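Long-range contact in hypothetical protein PA2218 (Pseudomonas aeruginosa, PDB 2HDW), which is of unknown function but adopts the alpha/beta hydrolase fold and may act as a hydrolase: residues N47-T59 with H68-A82. Sequence-based numbering, arbitrary orientation.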
ATOM      1  N   ASN A  47      -2.009 -20.680   4.559  1.00 35.40           N
ATOM      2  CA  ASN A  47      -2.501 -21.727   5.496  1.00 32.93           C
ATOM      3  C   ASN A  47      -1.516 -21.911   6.638  1.00 31.47           C
ATOM      4  O   ASN A  47      -1.640 -22.846   7.430  1.00 30.55           O
ATOM      5  CB  ASN A  47      -2.687 -23.052   4.754  1.00 35.38           C
ATOM      6  CG  ASN A  47      -1.428 -23.497   4.039  1.00 37.96           C
ATOM      7  OD1 ASN A  47      -0.860 -22.754   3.237  1.00 39.93           O
ATOM      8  ND2 ASN A  47      -0.983 -24.717   4.322  1.00 40.55           N
ATOM      9  N   MET A  48      -0.529 -21.022   6.714  1.00 28.62           N
ATOM     10  CA  MET A  48       0.464 -21.083   7.780  1.00 26.44           C
ATOM     11  C   MET A  48      -0.154 -20.496   9.040  1.00 25.21           C
ATOM     12  O   MET A  48      -0.922 -19.538   8.966  1.00 23.83           O
ATOM     13  CB  MET A  48       1.713 -20.279   7.401  1.00 24.98           C
ATOM     14  CG  MET A  48       2.693 -20.090   8.554  1.00 25.64           C
ATOM     15  SD  MET A  48       4.184 -19.164   8.105  1.00 21.06           S
ATOM     16  CE  MET A  48       5.326 -20.521   7.854  1.00 26.79           C
ATOM     17  N   GLN A  49       0.166 -21.076  10.196  1.00 23.74           N
ATOM     18  CA  GLN A  49      -0.361 -20.565  11.453  1.00 23.53           C
ATOM     19  C   GLN A  49       0.494 -19.380  11.862  1.00 22.30           C
ATOM     20  O   GLN A  49       1.711 -19.507  12.004  1.00 23.05           O
ATOM     21  CB  GLN A  49      -0.298 -21.622  12.554  1.00 25.42           C
ATOM     22  CG  GLN A  49      -1.110 -22.865  12.291  1.00 28.24           C
ATOM     23  CD  GLN A  49      -1.164 -23.759  13.508  1.00 30.85           C
ATOM     24  OE1 GLN A  49      -1.863 -23.459  14.477  1.00 30.72           O
ATOM     25  NE2 GLN A  49      -0.408 -24.854  13.479  1.00 31.68           N
ATOM     26  N   LEU A  50      -0.146 -18.233  12.050  1.00 19.37           N
ATOM     27  CA  LEU A  50       0.566 -17.022  12.428  1.00 18.24           C
ATOM     28  C   LEU A  50       0.134 -16.534  13.805  1.00 17.83           C
ATOM     29  O   LEU A  50      -1.035 -16.632  14.178  1.00 16.37           O
ATOM     30  CB  LEU A  50       0.310 -15.911  11.400  1.00 16.25           C
ATOM     31  CG  LEU A  50       0.655 -16.145   9.924  1.00 15.66           C
ATOM     32  CD1 LEU A  50       0.185 -14.942   9.102  1.00 14.00           C
ATOM     33  CD2 LEU A  50       2.144 -16.354   9.757  1.00 16.21           C
ATOM     34  N   GLN A  51       1.092 -16.005  14.551  1.00 18.46           N
ATOM     35  CA  GLN A  51       0.830 -15.467  15.874  1.00 19.32           C
ATOM     36  C   GLN A  51       0.488 -13.993  15.691  1.00 18.62           C
ATOM     37  O   GLN A  51       1.348 -13.193  15.319  1.00 19.59           O
ATOM     38  CB  GLN A  51       2.071 -15.608  16.755  1.00 21.10           C
ATOM     39  CG  GLN A  51       1.852 -15.228  18.209  1.00 26.97           C
ATOM     40  CD  GLN A  51       3.131 -15.280  19.020  1.00 30.60           C
ATOM     41  OE1 GLN A  51       3.101 -15.225  20.250  1.00 35.20           O
ATOM     42  NE2 GLN A  51       4.266 -15.377  18.336  1.00 32.66           N
ATOM     43  N   LEU A  52      -0.766 -13.637  15.936  1.00 17.29           N
ATOM     44  CA  LEU A  52      -1.202 -12.255  15.788  1.00 17.65           C
ATOM     45  C   LEU A  52      -1.457 -11.641  17.162  1.00 18.52           C
ATOM     46  O   LEU A  52      -2.089 -12.261  18.015  1.00 18.16           O
ATOM     47  CB  LEU A  52      -2.475 -12.202  14.949  1.00 18.20           C
ATOM     48  CG  LEU A  52      -2.420 -12.913  13.591  1.00 18.91           C
ATOM     49  CD1 LEU A  52      -3.752 -12.757  12.888  1.00 16.78           C
ATOM     50  CD2 LEU A  52      -1.297 -12.330  12.734  1.00 18.79           C
ATOM     51  N   THR A  53      -0.958 -10.427  17.382  1.00 18.10           N
ATOM     52  CA  THR A  53      -1.152  -9.775  18.667  1.00 18.28           C
ATOM     53  C   THR A  53      -2.602  -9.363  18.851  1.00 17.93           C
ATOM     54  O   THR A  53      -3.259  -8.951  17.902  1.00 16.64           O
ATOM     55  CB  THR A  53      -0.285  -8.514  18.817  1.00 18.70           C
ATOM     56  OG1 THR A  53      -0.519  -7.941  20.107  1.00 19.54           O
ATOM     57  CG2 THR A  53      -0.637  -7.485  17.753  1.00 17.05           C
ATOM     58  N   GLN A  54      -3.092  -9.471  20.080  1.00 19.49           N
ATOM     59  CA  GLN A  54      -4.462  -9.088  20.391  1.00 20.70           C
ATOM     60  C   GLN A  54      -4.486  -7.691  20.997  1.00 20.37           C
ATOM     61  O   GLN A  54      -5.547  -7.103  21.192  1.00 17.70           O
ATOM     62  CB  GLN A  54      -5.087 -10.089  21.364  1.00 24.21           C
ATOM     63  CG  GLN A  54      -5.219 -11.493  20.796  1.00 25.90           C
ATOM     64  CD  GLN A  54      -5.856 -11.505  19.417  1.00 27.71           C
ATOM     65  OE1 GLN A  54      -5.160 -11.539  18.400  1.00 27.70           O
ATOM     66  NE2 GLN A  54      -7.183 -11.463  19.376  1.00 29.22           N
ATOM     67  N   GLU A  55      -3.304  -7.162  21.293  1.00 21.51           N
ATOM     68  CA  GLU A  55      -3.203  -5.825  21.860  1.00 22.45           C
ATOM     69  C   GLU A  55      -3.604  -4.829  20.782  1.00 21.24           C
ATOM     70  O   GLU A  55      -3.261  -5.011  19.612  1.00 20.72           O
ATOM     71  CB  GLU A  55      -1.764  -5.540  22.296  1.00 26.07           C
ATOM     72  CG  GLU A  55      -1.221  -6.511  23.326  1.00 31.60           C
ATOM     73  CD  GLU A  55      -2.028  -6.498  24.608  1.00 35.42           C
ATOM     74  OE1 GLU A  55      -2.144  -5.416  25.226  1.00 38.37           O
ATOM     75  OE2 GLU A  55      -2.548  -7.566  25.001  1.00 37.33           O
ATOM     76  N   TRP A  56      -4.347  -3.791  21.156  1.00 18.63           N
ATOM     77  CA  TRP A  56      -4.721  -2.786  20.176  1.00 17.83           C
ATOM     78  C   TRP A  56      -3.509  -1.873  20.045  1.00 18.13           C
ATOM     79  O   TRP A  56      -3.343  -0.916  20.807  1.00 17.60           O
ATOM     80  CB  TRP A  56      -5.946  -1.978  20.623  1.00 17.48           C
ATOM     81  CG  TRP A  56      -6.344  -0.958  19.592  1.00 17.03           C
ATOM     82  CD1 TRP A  56      -6.046   0.375  19.592  1.00 17.59           C
ATOM     83  CD2 TRP A  56      -7.035  -1.213  18.363  1.00 16.59           C
ATOM     84  NE1 TRP A  56      -6.507   0.968  18.438  1.00 17.51           N
ATOM     85  CE2 TRP A  56      -7.117   0.015  17.666  1.00 17.88           C
ATOM     86  CE3 TRP A  56      -7.588  -2.362  17.779  1.00 17.65           C
ATOM     87  CZ2 TRP A  56      -7.732   0.125  16.414  1.00 17.34           C
ATOM     88  CZ3 TRP A  56      -8.199  -2.251  16.532  1.00 16.88           C
ATOM     89  CH2 TRP A  56      -8.265  -1.016  15.865  1.00 17.67           C
ATOM     90  N   ASP A  57      -2.650  -2.193  19.083  1.00 17.07           N
ATOM     91  CA  ASP A  57      -1.435  -1.423  18.857  1.00 16.25           C
ATOM     92  C   ASP A  57      -1.516  -0.575  17.585  1.00 16.71           C
ATOM     93  O   ASP A  57      -0.496  -0.301  16.951  1.00 15.68           O
ATOM     94  CB  ASP A  57      -0.233  -2.375  18.784  1.00 16.25           C
ATOM     95  CG  ASP A  57      -0.306  -3.325  17.599  1.00 16.76           C
ATOM     96  OD1 ASP A  57      -1.426  -3.696  17.186  1.00 18.15           O
ATOM     97  OD2 ASP A  57       0.762  -3.713  17.085  1.00 17.64           O
ATOM     98  N   LYS A  58      -2.727  -0.168  17.213  1.00 16.04           N
ATOM     99  CA  LYS A  58      -2.911   0.665  16.028  1.00 14.69           C
ATOM    100  C   LYS A  58      -2.468   2.097  16.340  1.00 15.80           C
ATOM    101  O   LYS A  58      -2.337   2.478  17.508  1.00 13.35           O
ATOM    102  CB  LYS A  58      -4.378   0.660  15.578  1.00 14.10           C
ATOM    103  CG  LYS A  58      -4.780  -0.488  14.630  1.00 14.51           C
ATOM    104  CD  LYS A  58      -4.661  -1.864  15.276  1.00 13.48           C
ATOM    105  CE  LYS A  58      -5.198  -2.959  14.349  1.00 12.27           C
ATOM    106  NZ  LYS A  58      -4.896  -4.335  14.856  1.00 11.80           N
ATOM    107  N   THR A  59      -2.243   2.881  15.290  1.00 14.68           N
ATOM    108  CA  THR A  59      -1.812   4.266  15.431  1.00 14.61           C
ATOM    109  C   THR A  59      -3.013   5.197  15.554  1.00 15.50           C
ATOM    110  O   THR A  59      -2.872   6.417  15.494  1.00 14.79           O
ATOM    111  CB  THR A  59      -0.972   4.705  14.222  1.00 14.20           C
ATOM    112  OG1 THR A  59      -1.682   4.397  13.018  1.00 12.72           O
ATOM    113  CG2 THR A  59       0.374   3.995  14.216  1.00 12.52           C
ATOM    114  N   HIS A  68     -14.328  -5.303  14.906  1.00 17.73           N
ATOM    115  CA  HIS A  68     -13.006  -5.650  14.415  1.00 17.94           C
ATOM    116  C   HIS A  68     -12.457  -6.988  14.888  1.00 19.18           C
ATOM    117  O   HIS A  68     -12.717  -7.421  16.012  1.00 17.25           O
ATOM    118  CB  HIS A  68     -12.009  -4.552  14.795  1.00 17.47           C
ATOM    119  CG  HIS A  68     -10.580  -4.982  14.681  1.00 18.58           C
ATOM    120  ND1 HIS A  68      -9.964  -5.767  15.632  1.00 19.41           N
ATOM    121  CD2 HIS A  68      -9.672  -4.804  13.692  1.00 17.79           C
ATOM    122  CE1 HIS A  68      -8.737  -6.054  15.233  1.00 19.37           C
ATOM    123  NE2 HIS A  68      -8.535  -5.483  14.058  1.00 18.70           N
ATOM    124  N   ARG A  69     -11.688  -7.626  14.008  1.00 19.62           N
ATOM    125  CA  ARG A  69     -11.034  -8.898  14.302  1.00 18.66           C
ATOM    126  C   ARG A  69      -9.922  -9.122  13.273  1.00 17.68           C
ATOM    127  O   ARG A  69      -9.975  -8.586  12.159  1.00 15.74           O
ATOM    128  CB  ARG A  69     -12.044 -10.056  14.287  1.00 21.85           C
ATOM    129  CG  ARG A  69     -12.555 -10.490  12.917  1.00 21.88           C
ATOM    130  CD  ARG A  69     -13.341 -11.793  13.065  1.00 24.43           C
ATOM    131  NE  ARG A  69     -13.428 -12.566  11.825  1.00 26.23           N
ATOM    132  CZ  ARG A  69     -14.338 -12.372  10.876  1.00 27.12           C
ATOM    133  NH1 ARG A  69     -15.257 -11.423  11.018  1.00 27.74           N
ATOM    134  NH2 ARG A  69     -14.329 -13.130   9.785  1.00 23.75           N
ATOM    135  N   LYS A  70      -8.907  -9.895  13.648  1.00 14.60           N
ATOM    136  CA  LYS A  70      -7.784 -10.155  12.749  1.00 14.71           C
ATOM    137  C   LYS A  70      -8.002 -11.445  11.967  1.00 14.43           C
ATOM    138  O   LYS A  70      -8.575 -12.403  12.477  1.00 14.15           O
ATOM    139  CB  LYS A  70      -6.479 -10.239  13.551  1.00 16.05           C
ATOM    140  CG  LYS A  70      -6.399  -9.218  14.689  1.00 17.60           C
ATOM    141  CD  LYS A  70      -5.264  -8.206  14.538  1.00 18.02           C
ATOM    142  CE  LYS A  70      -3.905  -8.828  14.770  1.00 16.14           C
ATOM    143  NZ  LYS A  70      -2.872  -7.795  15.101  1.00 12.70           N
ATOM    144  N   VAL A  71      -7.557 -11.461  10.717  1.00 13.86           N
ATOM    145  CA  VAL A  71      -7.713 -12.644   9.885  1.00 12.65           C
ATOM    146  C   VAL A  71      -6.432 -12.932   9.121  1.00 12.11           C
ATOM    147  O   VAL A  71      -5.505 -12.120   9.116  1.00  9.29           O
ATOM    148  CB  VAL A  71      -8.857 -12.475   8.863  1.00 12.51           C
ATOM    149  CG1 VAL A  71     -10.169 -12.217   9.589  1.00 13.31           C
ATOM    150  CG2 VAL A  71      -8.539 -11.325   7.899  1.00 12.87           C
ATOM    151  N   THR A  72      -6.386 -14.103   8.492  1.00 11.14           N
ATOM    152  CA  THR A  72      -5.241 -14.506   7.693  1.00 11.01           C
ATOM    153  C   THR A  72      -5.752 -15.185   6.423  1.00 11.20           C
ATOM    154  O   THR A  72      -6.896 -15.651   6.367  1.00 11.30           O
ATOM    155  CB  THR A  72      -4.329 -15.496   8.455  1.00 12.80           C
ATOM    156  OG1 THR A  72      -5.029 -16.730   8.668  1.00 13.25           O
ATOM    157  CG2 THR A  72      -3.915 -14.915   9.789  1.00 10.62           C
ATOM    158  N   PHE A  73      -4.904 -15.229   5.405  1.00 10.29           N
ATOM    159  CA  PHE A  73      -5.249 -15.846   4.130  1.00 11.60           C
ATOM    160  C   PHE A  73      -3.975 -15.961   3.302  1.00 11.69           C
ATOM    161  O   PHE A  73      -3.045 -15.162   3.469  1.00 11.32           O
ATOM    162  CB  PHE A  73      -6.301 -14.999   3.406  1.00 10.68           C
ATOM    163  CG  PHE A  73      -5.940 -13.545   3.303  1.00 14.11           C
ATOM    164  CD1 PHE A  73      -5.036 -13.102   2.341  1.00 11.70           C
ATOM    165  CD2 PHE A  73      -6.490 -12.618   4.183  1.00 13.26           C
ATOM    166  CE1 PHE A  73      -4.683 -11.755   2.256  1.00 14.79           C
ATOM    167  CE2 PHE A  73      -6.144 -11.266   4.108  1.00 15.75           C
ATOM    168  CZ  PHE A  73      -5.239 -10.834   3.143  1.00 15.86           C
ATOM    169  N   ALA A  74      -3.921 -16.946   2.412  1.00 10.00           N
ATOM    170  CA  ALA A  74      -2.718 -17.137   1.607  1.00 11.45           C
ATOM    171  C   ALA A  74      -2.820 -16.548   0.203  1.00 11.46           C
ATOM    172  O   ALA A  74      -3.920 -16.306  -0.299  1.00 11.67           O
ATOM    173  CB  ALA A  74      -2.390 -18.627   1.524  1.00 11.61           C
ATOM    174  N   ASN A  75      -1.671 -16.289  -0.418  1.00 10.46           N
ATOM    175  CA  ASN A  75      -1.676 -15.781  -1.784  1.00  9.39           C
ATOM    176  C   ASN A  75      -1.262 -16.931  -2.699  1.00  9.39           C
ATOM    177  O   ASN A  75      -0.916 -18.016  -2.215  1.00  7.43           O
ATOM    178  CB  ASN A  75      -0.751 -14.566  -1.960  1.00 10.04           C
ATOM    179  CG  ASN A  75       0.717 -14.876  -1.722  1.00 11.44           C
ATOM    180  OD1 ASN A  75       1.155 -16.026  -1.794  1.00 12.80           O
ATOM    181  ND2 ASN A  75       1.496 -13.829  -1.463  1.00  8.28           N
ATOM    182  N   ARG A  76      -1.308 -16.705  -4.009  1.00  8.61           N
ATOM    183  CA  ARG A  76      -0.974 -17.751  -4.977  1.00 10.59           C
ATOM    184  C   ARG A  76       0.455 -18.266  -4.897  1.00  9.00           C
ATOM    185  O   ARG A  76       0.772 -19.334  -5.424  1.00  9.29           O
ATOM    186  CB  ARG A  76      -1.238 -17.263  -6.409  1.00 10.36           C
ATOM    187  CG  ARG A  76      -2.700 -17.022  -6.745  1.00  8.92           C
ATOM    188  CD  ARG A  76      -2.898 -16.757  -8.236  1.00  9.11           C
ATOM    189  NE  ARG A  76      -1.994 -15.728  -8.743  1.00  9.19           N
ATOM    190  CZ  ARG A  76      -0.855 -15.981  -9.379  1.00 11.61           C
ATOM    191  NH1 ARG A  76      -0.477 -17.235  -9.593  1.00  6.03           N
ATOM    192  NH2 ARG A  76      -0.087 -14.978  -9.795  1.00  9.28           N
ATOM    193  N   TYR A  77       1.324 -17.508  -4.246  1.00 10.06           N
ATOM    194  CA  TYR A  77       2.712 -17.922  -4.154  1.00 10.82           C
ATOM    195  C   TYR A  77       3.028 -18.677  -2.869  1.00 11.11           C
ATOM    196  O   TYR A  77       4.195 -18.950  -2.565  1.00 10.48           O
ATOM    197  CB  TYR A  77       3.615 -16.699  -4.340  1.00  9.74           C
ATOM    198  CG  TYR A  77       3.444 -16.065  -5.712  1.00  8.45           C
ATOM    199  CD1 TYR A  77       3.460 -16.850  -6.871  1.00  9.22           C
ATOM    200  CD2 TYR A  77       3.284 -14.688  -5.856  1.00  8.43           C
ATOM    201  CE1 TYR A  77       3.321 -16.278  -8.139  1.00  8.84           C
ATOM    202  CE2 TYR A  77       3.151 -14.103  -7.116  1.00  8.96           C
ATOM    203  CZ  TYR A  77       3.171 -14.902  -8.253  1.00 10.83           C
ATOM    204  OH  TYR A  77       3.062 -14.321  -9.498  1.00  8.91           O
ATOM    205  N   GLY A  78       1.975 -19.012  -2.125  1.00 11.39           N
ATOM    206  CA  GLY A  78       2.121 -19.772  -0.893  1.00 11.59           C
ATOM    207  C   GLY A  78       2.406 -19.010   0.387  1.00 12.82           C
ATOM    208  O   GLY A  78       2.726 -19.617   1.408  1.00 12.78           O
ATOM    209  N   ILE A  79       2.294 -17.689   0.357  1.00 12.92           N
ATOM    210  CA  ILE A  79       2.562 -16.908   1.558  1.00 14.13           C
ATOM    211  C   ILE A  79       1.253 -16.550   2.250  1.00 13.93           C
ATOM    212  O   ILE A  79       0.295 -16.132   1.597  1.00 13.55           O
ATOM    213  CB  ILE A  79       3.334 -15.612   1.214  1.00 14.52           C
ATOM    214  CG1 ILE A  79       4.612 -15.972   0.445  1.00 15.88           C
ATOM    215  CG2 ILE A  79       3.679 -14.846   2.494  1.00 17.01           C
ATOM    216  CD1 ILE A  79       5.469 -14.776   0.042  1.00 16.47           C
ATOM    217  N   THR A  80       1.216 -16.737   3.568  1.00 12.41           N
ATOM    218  CA  THR A  80       0.032 -16.426   4.362  1.00 12.64           C
ATOM    219  C   THR A  80       0.159 -15.008   4.905  1.00 12.30           C
ATOM    220  O   THR A  80       1.159 -14.664   5.543  1.00 12.79           O
ATOM    221  CB  THR A  80      -0.124 -17.412   5.536  1.00 15.11           C
ATOM    222  OG1 THR A  80      -0.286 -18.739   5.019  1.00 15.25           O
ATOM    223  CG2 THR A  80      -1.342 -17.053   6.384  1.00 13.54           C
ATOM    224  N   LEU A  81      -0.852 -14.186   4.637  1.00  9.93           N
ATOM    225  CA  LEU A  81      -0.844 -12.797   5.075  1.00  9.84           C
ATOM    226  C   LEU A  81      -1.749 -12.544   6.275  1.00  9.82           C
ATOM    227  O   LEU A  81      -2.736 -13.245   6.478  1.00 10.25           O
ATOM    228  CB  LEU A  81      -1.282 -11.890   3.923  1.00  9.99           C
ATOM    229  CG  LEU A  81      -0.597 -12.101   2.570  1.00 13.95           C
ATOM    230  CD1 LEU A  81      -1.220 -11.175   1.539  1.00 16.02           C
ATOM    231  CD2 LEU A  81       0.900 -11.838   2.691  1.00 15.05           C
ATOM    232  N   ALA A  82      -1.394 -11.539   7.070  1.00 10.26           N
ATOM    233  CA  ALA A  82      -2.183 -11.158   8.235  1.00 10.57           C
ATOM    234  C   ALA A  82      -2.912  -9.861   7.893  1.00 11.84           C
ATOM    235  O   ALA A  82      -2.394  -9.026   7.152  1.00  9.53           O
ATOM    236  CB  ALA A  82      -1.277 -10.953   9.452  1.00 10.78           C
TER
HETATM  237  O   HOH W   1      -2.236  -5.213  15.190  1.00 13.35           O
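L52 and L50 supply the apolar part of this contact. L52 straddles two strands: CD2 lies 3.6 Å from A82 CB, while CD1 rests against K70 CB and T72 CG2. In both leucines CG stands anti to the carbonyl carbon (chi1 -53° in L52), which turns the branch onto the sheet; L50 CD1 reaches T80 CG2 at 3.8 Å. At the chain's first modelled residues the bonding is polar: T80 OG1 accepts from M48 N at 2.9 Å, nearly straight at 169°, and also from N47 N. Strands 66-74 and 80-88 are the antiparallel pair at one border of the central sheet of the alpha/beta hydrolase fold. H68, K70, T72, T80 and A82 direct their CB atoms at segment 47-59, whereas V71, F73 and L81 direct theirs away, which places the irregular segment over one face of that border. Aromatic contact marks the far end, where W56 points CZ3 over the centre of the H68 ring in a T-shaped stack, planes at 86°. Charged groups gather beside it. K70, bent at chi2 and chi3, makes a weak hydrogen bond from NZ to T53 O (3.1 Å). K58 NZ comes within 4.0 Å of K70 NZ; one water accepts from both amines and donates to D57 OD1, and salt bridges of K58 to D84 and K70 to E137 probably balance the two charges.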